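Local coordinates for protein SnoN,Epimerase SnoN (Streptomyces nogalater, PDB 5EP9) that binds iron and 2-oxoglutarate and serves as a non-heme epimerase in nogalamycin biosynthesis, probably using chemistry of the 2-oxoglutarate-dependent dioxygenase family, at residues Y40-Y45 against F175-L181; P117-F121 against R279-R284; L127-K131 against A227-T232; A147-A153 against T247-T253. All coordinates share one frame; numbering follows the deposited sequence.

Contact 1: Y40-Y45 against F175-L181; sequences YRRDGY and FVPGSHL
His180 NE2 donates to Arg41 O at 2.7 Å, the shortest polar link between 40-45 and 175-181, both in the 14-202 part of the fused chain. The oxygen lies in the imidazole plane, the donor above the carbonyl plane, and the bond is bent (144°). CG sits between backbone N and carbonyl carbon (chi1 66°), turning the ring toward Gly44, whose CA lies over one face, 3.4 Å from the His180 centroid; Leu181 CG lies against the opposite face. Gly44, with positive phi, follows helix 30-43; a CB there would collide with His180 ND1. Gly178 N of the type II turn Val176-Ser179 donates to Asp43 O at 3.0 Å. The Tyr45 and Phe175 rings form an offset stack, centroids 4.5 Å apart and planes at 4°, whose Phe175 side lies near the iron ligand His225. Helix-end carbonyls are thus met by Gly178 N and the ring N-H of His180; as buried ND1 has no partner in the model, His180 is probably neutral.

Contact 2: P117-F121 against R279-R284; sequences PLRLF and RFPLLR
Leu282 lays CD2 over the centre of one face of the Arg119 guanidinium, 3.7 Å from Arg119 CZ. Meanwhile the guanidinium edge is occupied: Arg119 NH1 donates to Phe280 O at 2.9 Å, with that oxygen in the guanidinium plane, and NE reaches Ala246 O. The chain is extended from CG to NE, which carries the flat group across Phe280 O to Leu282. On the strand face carrying Leu118 and Leu120, Leu283 pushes in as a forked bump: its CD1 meets Leu118 CB at 3.9 Å, and its CD2 meets Leu120 CB at 4.1 Å. Pro281 CD packs on that same Leu120 CB at 4.0 Å. Farther along, Phe280 CE1 touches Phe121 CD1 at 3.9 Å, the two side chains lying side by side. Arg119 and Leu282 form a non-hydrogen-bonded antiparallel pair, flanked by Leu120 N to Pro281 O and Leu283 N to Leu118 O. The contact joins strand 118-128, in the 14-202 part of the fusion, to a loop of the 203-305 part. With alanine at Arg119, Phe280 O and Ala246 O would probably lose these donors, and a gap is likely to open beside Leu282. Chemically, the arginine, from the 14-202 part, meets three residues of the 203-305 part, its face taking a methyl group while its N-H edge satisfies carbonyls.

Contact 3: L127-K131 against A227-T232; sequences LKENK and AGANST. With AKG (2-oxoglutaric acid), chain E.
Lys128 and Asn230 meet where an Asx turn in 227-232, from the 203-305 part of the fusion, backs onto the end of strand 118-128, from the 14-202 part, in this cupin-clan fold. Lys128 CB lies 4.1 Å from Asn230 CB. Farther out, CD and CE run past Gly228 O, with Lys128 CE 3.3 Å from it and 3.6 Å from O4 of the bound 2-oxoglutarate. The chain then bends at chi4 (-93°), and NZ finds Val83 O, Val137 O and Thr139 OG1. Asn230 is gripped at both ends of its amide: ND2 donates to Lys128 O at 3.0 Å, nearly straight (169°), and to Glu234 O, while OD1 accepts from Thr232 N and Thr232 OG1, the hydroxyl lying on a lone pair. Replacing Asn230 by an alanine would probably leave Lys128 O and Glu234 O without that donor and free the Thr232 backbone to shift. Asn130 ND2 forks to Asn230 O at 2.8 Å and Thr232 O at 3.0 Å; a water accepts from Asn130 N and donates to Thr232 O, each at 2.9 Å.

Contact 4: A147-A153 against T247-T253; sequences AFPFSTA and TAAYRPT
Over the backbone of 150-151 lies the guanidinium of Arg251, Ser151 CA being 3.9 Å above its plane toward the rim. A bend at chi3 (58°) folds the group back there. Phe150 O and Ser151 O lie over that face, at angles too poor for bonding; NE and NH2 donate in plane to two waters beside Phe148 O. Phe150 turns away, its ring meeting Phe121 edge-to-face and taking Phe148 CB over one face. Tyr250 sends its ring past Pro149, with Tyr250 CE1 4.1 Å from Pro149 CB, toward Asp259 O, which its OH bonds. Phe150 and Tyr250 form a single bridge at the start of the type I turn Phe150-Ala153: Ser151 N donates to Ala249 O at 2.7 Å, Ser151 OG accepts from Ala249 N at 2.8 Å, and Arg251 N donates to Pro149 O at 2.9 Å. Two loops, of the 14-202 and 203-305 parts, are thus joined through backbone polar atoms and the Ser151 hydroxyl, while the charge of Arg251 is probably eased by the two waters and nearby carbonyl oxygens, with Glu271 also touching the side chain.

First segments come in chain order 1, 2, 3, 4; contacts 3 and 4, which cross each other, are both nested inside the loop closed by contact 2, and contact 1 crosses all the others. Contacts 2 and 3 share strand 118-128 of the seven-stranded sheet, yet their centres lie about 31 Å apart, on opposite sides of the chain's centre. Contacts 2 and 4, centres about 14 Å apart, touch: Phe121 CG to Phe150 CE2 is 3.8 Å. The centre of contact 1 lies about 21 Å to 25 Å from the other centres, where helix 30-43 and the edge strand 45-48 of the larger sheet meet the end of strand 173-175 of the smaller. Contact 3 abuts 2-oxoglutarate; contacts 2, 3 and 4 join the two fused parts.

Contact 1: Y40-Y45 against F175-L181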
loop_
_atom_site.group_PDB
_atom_site.type_symbol
_atom_site.label_atom_id
_atom_site.label_comp_id
_atom_site.label_asym_id
_atom_site.label_seq_id
_atom_site.Cartn_x
_atom_site.Cartn_y
_atom_site.Cartn_z
ATOM N N TYR A 40 9.754 -12.553 -0.988
ATOM C CA TYR A 40 9.238 -11.331 -1.698
ATOM C C TYR A 40 9.554 -11.339 -3.239
ATOM O O TYR A 40 8.721 -11.072 -4.080
ATOM C CB TYR A 40 9.735 -10.060 -1.065
ATOM C CG TYR A 40 9.280 -8.821 -1.779
ATOM C CD1 TYR A 40 7.972 -8.400 -1.671
ATOM C CD2 TYR A 40 10.138 -8.052 -2.535
ATOM C CE1 TYR A 40 7.543 -7.239 -2.323
ATOM C CE2 TYR A 40 9.704 -6.883 -3.229
ATOM C CZ TYR A 40 8.433 -6.494 -3.109
ATOM O OH TYR A 40 7.941 -5.408 -3.742
ATOM N N ARG A 41 10.771 -11.666 -3.589
ATOM C CA ARG A 41 11.193 -11.657 -4.978
ATOM C C ARG A 41 10.480 -12.751 -5.803
ATOM O O ARG A 41 10.050 -12.486 -6.913
ATOM C CB ARG A 41 12.717 -11.732 -5.071
ATOM C CG ARG A 41 13.273 -10.320 -4.721
ATOM C CD ARG A 41 14.745 -10.102 -5.029
ATOM N NE ARG A 41 15.499 -11.323 -4.749
ATOM C CZ ARG A 41 16.073 -11.648 -3.610
ATOM N NH1 ARG A 41 16.075 -10.812 -2.571
ATOM N NH2 ARG A 41 16.746 -12.829 -3.559
ATOM N N ARG A 42 10.384 -13.942 -5.245
ATOM C CA ARG A 42 9.727 -15.120 -5.882
ATOM C C ARG A 42 8.220 -14.932 -5.995
ATOM O O ARG A 42 7.653 -15.058 -7.033
ATOM C CB ARG A 42 9.994 -16.337 -5.047
ATOM C CG ARG A 42 9.543 -17.666 -5.670
ATOM C CD ARG A 42 10.135 -18.915 -4.974
ATOM N NE ARG A 42 10.614 -18.640 -3.583
ATOM C CZ ARG A 42 11.891 -18.734 -3.124
ATOM N NH1 ARG A 42 12.907 -19.186 -3.905
ATOM N NH2 ARG A 42 12.157 -18.427 -1.836
ATOM N N ASP A 43 7.620 -14.451 -4.963
ATOM C CA ASP A 43 6.159 -14.363 -4.930
ATOM C C ASP A 43 5.537 -13.067 -5.293
ATOM O O ASP A 43 4.364 -13.010 -5.696
ATOM C CB ASP A 43 5.612 -14.744 -3.529
ATOM C CG ASP A 43 5.867 -16.203 -3.130
ATOM O OD1 ASP A 43 6.229 -17.007 -3.967
ATOM O OD2 ASP A 43 5.631 -16.519 -1.945
ATOM N N GLY A 44 6.251 -11.987 -5.019
ATOM C CA GLY A 44 5.736 -10.635 -5.284
ATOM C C GLY A 44 5.010 -10.024 -4.113
ATOM O O GLY A 44 4.430 -8.952 -4.242
ATOM N N TYR A 45 4.983 -10.759 -3.006
ATOM C CA TYR A 45 4.463 -10.263 -1.755
ATOM C C TYR A 45 5.121 -10.992 -0.647
ATOM O O TYR A 45 5.635 -12.076 -0.833
ATOM C CB TYR A 45 2.922 -10.433 -1.662
ATOM C CG TYR A 45 2.524 -11.847 -1.367
ATOM C CD1 TYR A 45 2.540 -12.792 -2.361
ATOM C CD2 TYR A 45 2.253 -12.251 -0.061
ATOM C CE1 TYR A 45 2.211 -14.127 -2.086
ATOM C CE2 TYR A 45 1.895 -13.555 0.218
ATOM C CZ TYR A 45 1.888 -14.463 -0.780
ATOM O OH TYR A 45 1.630 -15.746 -0.495
ATOM N N PHE A 175 -3.293 -12.627 -3.075
ATOM C CA PHE A 175 -2.251 -12.291 -3.986
ATOM C C PHE A 175 -2.038 -13.413 -4.980
ATOM O O PHE A 175 -2.310 -14.594 -4.667
ATOM C CB PHE A 175 -0.922 -12.084 -3.233
ATOM C CG PHE A 175 -0.990 -11.047 -2.152
ATOM C CD1 PHE A 175 -0.754 -9.730 -2.408
ATOM C CD2 PHE A 175 -1.252 -11.420 -0.883
ATOM C CE1 PHE A 175 -0.794 -8.745 -1.363
ATOM C CE2 PHE A 175 -1.319 -10.487 0.149
ATOM C CZ PHE A 175 -1.075 -9.131 -0.110
ATOM N N VAL A 176 -1.581 -13.094 -6.192
ATOM C CA VAL A 176 -1.270 -14.193 -7.199
ATOM C C VAL A 176 0.219 -14.304 -7.293
ATOM O O VAL A 176 0.871 -13.422 -7.862
ATOM C CB VAL A 176 -1.813 -13.849 -8.558
ATOM C CG1 VAL A 176 -1.499 -14.960 -9.527
ATOM C CG2 VAL A 176 -3.316 -13.645 -8.519
ATOM N N PRO A 177 0.807 -15.333 -6.686
ATOM C CA PRO A 177 2.251 -15.310 -6.544
ATOM C C PRO A 177 2.889 -15.419 -7.894
ATOM O O PRO A 177 2.389 -16.190 -8.762
ATOM C CB PRO A 177 2.599 -16.532 -5.651
ATOM C CG PRO A 177 1.329 -17.210 -5.415
ATOM C CD PRO A 177 0.189 -16.291 -5.742
ATOM N N GLY A 178 4.007 -14.712 -8.082
ATOM C CA GLY A 178 4.685 -14.731 -9.399
ATOM C C GLY A 178 4.068 -13.815 -10.439
ATOM O O GLY A 178 4.634 -13.645 -11.511
ATOM N N SER A 179 2.906 -13.237 -10.175
ATOM C CA SER A 179 2.204 -12.451 -11.204
ATOM C C SER A 179 2.939 -11.140 -11.535
ATOM O O SER A 179 2.799 -10.562 -12.592
ATOM C CB SER A 179 0.779 -12.134 -10.757
ATOM O OG SER A 179 0.795 -11.414 -9.489
ATOM N N HIS A 180 3.780 -10.720 -10.625
ATOM C CA HIS A 180 4.663 -9.555 -10.830
ATOM C C HIS A 180 5.744 -9.752 -11.867
ATOM O O HIS A 180 6.362 -8.804 -12.280
ATOM C CB HIS A 180 5.327 -9.069 -9.507
ATOM C CG HIS A 180 6.298 -10.029 -8.899
ATOM N ND1 HIS A 180 6.016 -11.365 -8.680
ATOM C CD2 HIS A 180 7.571 -9.842 -8.505
ATOM C CE1 HIS A 180 7.092 -11.959 -8.184
ATOM N NE2 HIS A 180 8.040 -11.043 -8.049
ATOM N N LEU A 181 6.007 -11.017 -12.222
ATOM C CA LEU A 181 7.008 -11.362 -13.238
ATOM C C LEU A 181 6.436 -11.568 -14.609
ATOM O O LEU A 181 7.149 -11.892 -15.509
ATOM C CB LEU A 181 7.715 -12.663 -12.829
ATOM C CG LEU A 181 8.276 -12.626 -11.419
ATOM C CD1 LEU A 181 8.787 -14.038 -11.091
ATOM C CD2 LEU A 181 9.418 -11.584 -11.348
#

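Contact 2: P117-F121 against R279-R284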
loop_
_atom_site.group_PDB
_atom_site.type_symbol
_atom_site.label_atom_id
_atom_site.label_comp_id
_atom_site.label_asym_id
_atom_site.label_seq_id
_atom_site.Cartn_x
_atom_site.Cartn_y
_atom_site.Cartn_z
ATOM N N PRO A 117 17.420 2.409 -1.973
ATOM C CA PRO A 117 16.834 3.463 -1.168
ATOM C C PRO A 117 15.491 3.870 -1.723
ATOM O O PRO A 117 15.270 3.810 -2.936
ATOM C CB PRO A 117 17.819 4.626 -1.302
ATOM C CG PRO A 117 19.113 3.998 -1.719
ATOM C CD PRO A 117 18.777 2.755 -2.466
ATOM N N LEU A 118 14.608 4.233 -0.802
ATOM C CA LEU A 118 13.267 4.530 -1.096
ATOM C C LEU A 118 12.839 5.869 -0.533
ATOM O O LEU A 118 13.429 6.390 0.379
ATOM C CB LEU A 118 12.340 3.459 -0.538
ATOM C CG LEU A 118 12.489 1.997 -1.042
ATOM C CD1 LEU A 118 11.629 1.117 -0.159
ATOM C CD2 LEU A 118 12.118 1.815 -2.510
ATOM N N ARG A 119 11.738 6.344 -1.088
ATOM C CA ARG A 119 10.972 7.482 -0.617
ATOM C C ARG A 119 9.527 7.100 -0.390
ATOM O O ARG A 119 9.001 6.157 -0.992
ATOM C CB ARG A 119 10.975 8.614 -1.642
ATOM C CG ARG A 119 12.282 9.316 -1.813
ATOM C CD ARG A 119 12.313 10.196 -3.062
ATOM N NE ARG A 119 13.611 10.828 -3.212
ATOM C CZ ARG A 119 14.063 11.828 -2.421
ATOM N NH1 ARG A 119 13.303 12.415 -1.510
ATOM N NH2 ARG A 119 15.269 12.272 -2.579
ATOM N N LEU A 120 8.891 7.834 0.508
ATOM C CA LEU A 120 7.455 7.689 0.721
ATOM C C LEU A 120 6.760 8.463 -0.381
ATOM O O LEU A 120 7.088 9.594 -0.635
ATOM C CB LEU A 120 7.035 8.244 2.066
ATOM C CG LEU A 120 5.538 8.419 2.335
ATOM C CD1 LEU A 120 4.846 7.075 2.444
ATOM C CD2 LEU A 120 5.291 9.213 3.629
ATOM N N PHE A 121 5.715 7.823 -0.968
ATOM C CA PHE A 121 4.841 8.467 -1.961
ATOM C C PHE A 121 3.543 8.896 -1.360
ATOM O O PHE A 121 3.084 10.032 -1.514
ATOM C CB PHE A 121 4.559 7.533 -3.180
ATOM C CG PHE A 121 3.587 8.126 -4.165
ATOM C CD1 PHE A 121 3.899 9.277 -4.855
ATOM C CD2 PHE A 121 2.393 7.498 -4.444
ATOM C CE1 PHE A 121 3.032 9.808 -5.766
ATOM C CE2 PHE A 121 1.495 8.022 -5.361
ATOM C CZ PHE A 121 1.816 9.187 -6.004
ATOM N N ARG A 279 7.884 16.436 1.248
ATOM C CA ARG A 279 6.658 15.894 0.661
ATOM C C ARG A 279 6.784 14.405 0.200
ATOM O O ARG A 279 5.844 13.667 0.160
ATOM C CB ARG A 279 6.243 16.786 -0.506
ATOM C CG ARG A 279 5.006 16.308 -1.255
ATOM C CD ARG A 279 3.833 16.002 -0.325
ATOM N NE ARG A 279 2.707 15.584 -1.120
ATOM C CZ ARG A 279 2.462 14.326 -1.520
ATOM N NH1 ARG A 279 3.248 13.314 -1.135
ATOM N NH2 ARG A 279 1.396 14.085 -2.318
ATOM N N PHE A 280 8.012 14.005 -0.123
ATOM C CA PHE A 280 8.342 12.636 -0.659
ATOM C C PHE A 280 9.575 12.117 0.017
ATOM O O PHE A 280 10.612 11.943 -0.610
ATOM C CB PHE A 280 8.551 12.641 -2.156
ATOM C CG PHE A 280 7.374 13.155 -2.927
ATOM C CD1 PHE A 280 6.242 12.399 -3.048
ATOM C CD2 PHE A 280 7.417 14.396 -3.585
ATOM C CE1 PHE A 280 5.141 12.850 -3.790
ATOM C CE2 PHE A 280 6.326 14.861 -4.308
ATOM C CZ PHE A 280 5.184 14.076 -4.414
ATOM N N PRO A 281 9.497 11.932 1.345
ATOM C CA PRO A 281 10.744 11.872 2.112
ATOM C C PRO A 281 11.487 10.588 1.887
ATOM O O PRO A 281 10.886 9.496 1.863
ATOM C CB PRO A 281 10.265 12.019 3.582
ATOM C CG PRO A 281 8.872 11.438 3.532
ATOM C CD PRO A 281 8.337 11.972 2.238
ATOM N N LEU A 282 12.792 10.702 1.898
ATOM C CA LEU A 282 13.660 9.570 2.034
ATOM C C LEU A 282 13.285 8.774 3.310
ATOM O O LEU A 282 13.068 9.344 4.340
ATOM C CB LEU A 282 15.102 9.998 2.103
ATOM C CG LEU A 282 15.708 10.594 0.819
ATOM C CD1 LEU A 282 17.000 11.343 1.116
ATOM C CD2 LEU A 282 15.889 9.492 -0.226
ATOM N N LEU A 283 13.213 7.448 3.220
ATOM C CA LEU A 283 12.983 6.622 4.391
ATOM C C LEU A 283 14.175 6.489 5.294
ATOM O O LEU A 283 14.045 6.101 6.413
ATOM C CB LEU A 283 12.521 5.214 3.996
ATOM C CG LEU A 283 11.302 5.094 3.132
ATOM C CD1 LEU A 283 10.846 3.663 3.059
ATOM C CD2 LEU A 283 10.156 6.009 3.530
ATOM N N ARG A 284 15.364 6.739 4.807
ATOM C CA ARG A 284 16.543 6.675 5.648
ATOM C C ARG A 284 17.403 7.926 5.413
ATOM O O ARG A 284 17.672 8.265 4.302
ATOM C CB ARG A 284 17.284 5.372 5.349
ATOM C CG ARG A 284 18.681 5.213 5.930
ATOM C CD ARG A 284 19.349 3.963 5.392
ATOM N NE ARG A 284 19.684 4.171 3.949
ATOM C CZ ARG A 284 19.637 3.281 2.936
ATOM N NH1 ARG A 284 19.287 2.011 3.122
ATOM N NH2 ARG A 284 19.945 3.664 1.692
HETATM O O HOH W 1 16.020 6.246 1.628
HETATM O O HOH W 2 1.138 11.420 -3.205
#

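Contact 3: L127-K131 against A227-T232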
loop_
_atom_site.group_PDB
_atom_site.type_symbol
_atom_site.label_atom_id
_atom_site.label_comp_id
_atom_site.label_asym_id
_atom_site.label_seq_id
_atom_site.Cartn_x
_atom_site.Cartn_y
_atom_site.Cartn_z
ATOM N N LEU A 127 -10.751 1.728 5.267
ATOM C CA LEU A 127 -11.885 1.179 5.994
ATOM C C LEU A 127 -12.829 0.379 5.051
ATOM O O LEU A 127 -13.315 0.910 4.076
ATOM C CB LEU A 127 -12.687 2.323 6.572
ATOM C CG LEU A 127 -14.039 2.014 7.206
ATOM C CD1 LEU A 127 -13.882 1.135 8.434
ATOM C CD2 LEU A 127 -14.783 3.308 7.552
ATOM N N LYS A 128 -13.064 -0.861 5.401
ATOM C CA LYS A 128 -14.197 -1.632 4.902
ATOM C C LYS A 128 -15.096 -2.021 5.998
ATOM O O LYS A 128 -14.693 -2.624 6.965
ATOM C CB LYS A 128 -13.809 -2.969 4.236
ATOM C CG LYS A 128 -13.198 -2.902 2.911
ATOM C CD LYS A 128 -13.191 -4.355 2.336
ATOM C CE LYS A 128 -12.361 -4.428 1.069
ATOM N NZ LYS A 128 -13.165 -4.245 -0.151
ATOM N N GLU A 129 -16.335 -1.663 5.839
ATOM C CA GLU A 129 -17.344 -1.992 6.797
ATOM C C GLU A 129 -18.708 -1.973 6.204
ATOM O O GLU A 129 -18.940 -1.386 5.168
ATOM C CB GLU A 129 -17.345 -0.975 7.959
ATOM C CG GLU A 129 -17.860 0.391 7.545
ATOM C CD GLU A 129 -17.902 1.377 8.694
ATOM O OE1 GLU A 129 -17.627 1.005 9.877
ATOM O OE2 GLU A 129 -18.261 2.525 8.391
ATOM N N ASN A 130 -19.592 -2.700 6.874
ATOM C CA ASN A 130 -21.048 -2.706 6.543
ATOM C C ASN A 130 -21.808 -1.594 7.283
ATOM O O ASN A 130 -21.696 -1.465 8.485
ATOM C CB ASN A 130 -21.651 -4.040 6.872
ATOM C CG ASN A 130 -20.957 -5.155 6.116
ATOM O OD1 ASN A 130 -20.955 -5.161 4.914
ATOM N ND2 ASN A 130 -20.400 -6.097 6.831
ATOM N N LYS A 131 -22.512 -0.779 6.541
ATOM C CA LYS A 131 -23.344 0.273 7.111
ATOM C C LYS A 131 -24.750 -0.160 6.785
ATOM O O LYS A 131 -24.987 -1.119 6.019
ATOM C CB LYS A 131 -23.107 1.681 6.474
ATOM C CG LYS A 131 -21.740 2.342 6.590
ATOM C CD LYS A 131 -21.524 3.321 5.420
ATOM C CE LYS A 131 -20.068 3.742 5.163
ATOM N NZ LYS A 131 -19.314 2.771 4.326
ATOM N N ALA A 227 -9.156 -8.292 -2.549
ATOM C CA ALA A 227 -9.543 -8.435 -1.174
ATOM C C ALA A 227 -10.983 -8.765 -1.083
ATOM O O ALA A 227 -11.814 -8.325 -1.930
ATOM C CB ALA A 227 -9.256 -7.129 -0.349
ATOM N N GLY A 228 -11.315 -9.490 -0.033
ATOM C CA GLY A 228 -12.738 -9.883 0.174
ATOM C C GLY A 228 -13.568 -8.722 0.661
ATOM O O GLY A 228 -13.069 -7.652 1.051
ATOM N N ALA A 229 -14.877 -8.932 0.624
ATOM C CA ALA A 229 -15.825 -8.055 1.321
ATOM C C ALA A 229 -15.595 -8.236 2.801
ATOM O O ALA A 229 -15.156 -9.296 3.265
ATOM C CB ALA A 229 -17.272 -8.415 0.945
ATOM N N ASN A 230 -15.898 -7.220 3.572
ATOM C CA ASN A 230 -16.045 -7.453 4.997
ATOM C C ASN A 230 -17.461 -7.966 5.269
ATOM O O ASN A 230 -18.410 -7.192 5.160
ATOM C CB ASN A 230 -15.771 -6.168 5.810
ATOM C CG ASN A 230 -15.810 -6.395 7.304
ATOM O OD1 ASN A 230 -16.076 -7.509 7.818
ATOM N ND2 ASN A 230 -15.518 -5.301 8.029
ATOM N N SER A 231 -17.594 -9.261 5.553
ATOM C CA SER A 231 -18.880 -9.799 5.952
ATOM C C SER A 231 -19.113 -9.898 7.471
ATOM O O SER A 231 -20.019 -10.452 7.871
ATOM C CB SER A 231 -19.100 -11.154 5.292
ATOM O OG SER A 231 -18.213 -12.047 5.847
ATOM N N THR A 232 -18.297 -9.251 8.288
ATOM C CA THR A 232 -18.497 -9.196 9.721
ATOM C C THR A 232 -19.056 -7.831 10.145
ATOM O O THR A 232 -19.058 -6.869 9.393
ATOM C CB THR A 232 -17.163 -9.417 10.521
ATOM O OG1 THR A 232 -16.333 -8.228 10.523
ATOM C CG2 THR A 232 -16.385 -10.596 9.917
HETATM C C1 AKG E . -3.383 -1.976 -2.161
HETATM O O1 AKG E . -2.655 -1.811 -3.174
HETATM O O2 AKG E . -2.957 -1.794 -0.995
HETATM C C2 AKG E . -4.777 -2.452 -2.326
HETATM O O5 AKG E . -5.211 -2.660 -3.477
HETATM C C3 AKG E . -5.620 -2.644 -1.044
HETATM C C4 AKG E . -6.980 -3.311 -1.222
HETATM C C5 AKG E . -7.812 -3.466 0.030
HETATM O O3 AKG E . -7.329 -3.137 1.128
HETATM O O4 AKG E . -9.007 -3.886 -0.058
HETATM O O HOH W 3 -18.588 -4.044 9.297
#

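Contact 4: A147-A153 against T247-T253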
loop_
_atom_site.group_PDB
_atom_site.type_symbol
_atom_site.label_atom_id
_atom_site.label_comp_id
_atom_site.label_asym_id
_atom_site.label_seq_id
_atom_site.Cartn_x
_atom_site.Cartn_y
_atom_site.Cartn_z
ATOM N N ALA A 147 -1.460 2.908 -11.915
ATOM C CA ALA A 147 -2.046 4.069 -11.320
ATOM C C ALA A 147 -1.039 5.030 -10.635
ATOM O O ALA A 147 -1.445 6.042 -10.031
ATOM C CB ALA A 147 -3.074 3.603 -10.286
ATOM N N PHE A 148 0.232 4.641 -10.646
ATOM C CA PHE A 148 1.330 5.418 -10.010
ATOM C C PHE A 148 1.935 6.409 -11.034
ATOM O O PHE A 148 2.492 5.998 -12.056
ATOM C CB PHE A 148 2.417 4.507 -9.444
ATOM C CG PHE A 148 1.993 3.649 -8.284
ATOM C CD1 PHE A 148 0.914 3.990 -7.452
ATOM C CD2 PHE A 148 2.676 2.499 -7.995
ATOM C CE1 PHE A 148 0.557 3.222 -6.354
ATOM C CE2 PHE A 148 2.337 1.759 -6.910
ATOM C CZ PHE A 148 1.284 2.117 -6.091
ATOM N N PRO A 149 1.744 7.716 -10.820
ATOM C CA PRO A 149 2.291 8.699 -11.700
ATOM C C PRO A 149 3.782 9.025 -11.436
ATOM O O PRO A 149 4.180 10.184 -11.310
ATOM C CB PRO A 149 1.417 9.934 -11.395
ATOM C CG PRO A 149 1.297 9.861 -9.901
ATOM C CD PRO A 149 1.146 8.369 -9.632
ATOM N N PHE A 150 4.608 7.993 -11.436
ATOM C CA PHE A 150 6.038 8.214 -11.382
ATOM C C PHE A 150 6.775 7.147 -12.210
ATOM O O PHE A 150 6.276 6.049 -12.483
ATOM C CB PHE A 150 6.517 8.323 -9.936
ATOM C CG PHE A 150 6.040 7.229 -9.009
ATOM C CD1 PHE A 150 6.759 6.055 -8.922
ATOM C CD2 PHE A 150 4.944 7.395 -8.197
ATOM C CE1 PHE A 150 6.402 5.039 -8.072
ATOM C CE2 PHE A 150 4.552 6.389 -7.368
ATOM C CZ PHE A 150 5.272 5.209 -7.293
ATOM N N SER A 151 8.000 7.490 -12.504
ATOM C CA SER A 151 8.872 6.795 -13.461
ATOM C C SER A 151 9.217 5.381 -13.041
ATOM O O SER A 151 9.369 4.534 -13.863
ATOM C CB SER A 151 10.177 7.658 -13.672
ATOM O OG SER A 151 10.872 7.840 -12.433
ATOM N N THR A 152 9.262 5.126 -11.730
ATOM C CA THR A 152 9.642 3.808 -11.202
ATOM C C THR A 152 8.465 3.004 -10.667
ATOM O O THR A 152 8.598 2.176 -9.812
ATOM C CB THR A 152 10.688 3.967 -10.107
ATOM O OG1 THR A 152 10.158 4.806 -9.077
ATOM C CG2 THR A 152 11.957 4.607 -10.681
ATOM N N ALA A 153 7.295 3.330 -11.187
ATOM C CA ALA A 153 6.051 2.671 -10.811
ATOM C C ALA A 153 6.128 1.143 -10.809
ATOM O O ALA A 153 5.634 0.494 -9.887
ATOM C CB ALA A 153 4.948 3.083 -11.805
ATOM N N THR A 247 15.077 7.612 -6.702
ATOM C CA THR A 247 15.235 8.350 -7.968
ATOM C C THR A 247 13.937 8.573 -8.767
ATOM O O THR A 247 13.966 8.953 -9.895
ATOM C CB THR A 247 16.190 7.601 -8.923
ATOM O OG1 THR A 247 15.627 6.330 -9.283
ATOM C CG2 THR A 247 17.595 7.412 -8.284
ATOM N N ALA A 248 12.808 8.267 -8.181
ATOM C CA ALA A 248 11.550 8.495 -8.839
ATOM C C ALA A 248 11.356 9.919 -9.343
ATOM O O ALA A 248 11.586 10.864 -8.633
ATOM C CB ALA A 248 10.407 8.152 -7.923
ATOM N N ALA A 249 10.858 9.985 -10.565
ATOM C CA ALA A 249 10.425 11.199 -11.192
ATOM C C ALA A 249 8.986 11.175 -11.622
ATOM O O ALA A 249 8.451 10.142 -11.957
ATOM C CB ALA A 249 11.351 11.610 -12.404
ATOM N N TYR A 250 8.410 12.392 -11.673
ATOM C CA TYR A 250 7.002 12.535 -12.025
ATOM C C TYR A 250 6.755 12.003 -13.455
ATOM O O TYR A 250 7.459 12.389 -14.378
ATOM C CB TYR A 250 6.531 13.989 -11.921
ATOM C CG TYR A 250 5.031 14.158 -12.147
ATOM C CD1 TYR A 250 4.104 13.626 -11.262
ATOM C CD2 TYR A 250 4.545 14.920 -13.209
ATOM C CE1 TYR A 250 2.746 13.796 -11.450
ATOM C CE2 TYR A 250 3.178 15.118 -13.405
ATOM C CZ TYR A 250 2.295 14.536 -12.536
ATOM O OH TYR A 250 0.970 14.709 -12.686
ATOM N N ARG A 251 5.716 11.219 -13.586
ATOM C CA ARG A 251 5.289 10.707 -14.886
ATOM C C ARG A 251 3.788 10.589 -14.950
ATOM O O ARG A 251 3.242 9.644 -14.402
ATOM C CB ARG A 251 5.941 9.323 -15.170
ATOM C CG ARG A 251 5.816 8.909 -16.652
ATOM C CD ARG A 251 6.409 7.543 -16.993
ATOM N NE ARG A 251 5.809 6.493 -16.217
ATOM C CZ ARG A 251 6.307 5.250 -16.074
ATOM N NH1 ARG A 251 7.444 4.878 -16.668
ATOM N NH2 ARG A 251 5.630 4.344 -15.363
ATOM N N PRO A 252 3.095 11.526 -15.599
ATOM C CA PRO A 252 1.637 11.460 -15.584
ATOM C C PRO A 252 1.071 10.176 -16.228
ATOM O O PRO A 252 1.606 9.685 -17.186
ATOM C CB PRO A 252 1.195 12.658 -16.411
ATOM C CG PRO A 252 2.386 13.487 -16.675
ATOM C CD PRO A 252 3.582 12.620 -16.429
ATOM N N THR A 253 0.078 9.610 -15.592
ATOM C CA THR A 253 -0.684 8.482 -16.158
ATOM C C THR A 253 -1.633 8.952 -17.229
ATOM O O THR A 253 -2.055 8.180 -18.055
ATOM C CB THR A 253 -1.585 7.810 -15.129
ATOM O OG1 THR A 253 -2.559 8.771 -14.655
ATOM C CG2 THR A 253 -0.800 7.341 -13.944
HETATM O O HOH W 4 2.860 4.004 -13.940
HETATM O O HOH W 5 3.318 6.943 -14.841
HETATM O O HOH W 6 13.611 7.548 -12.404
#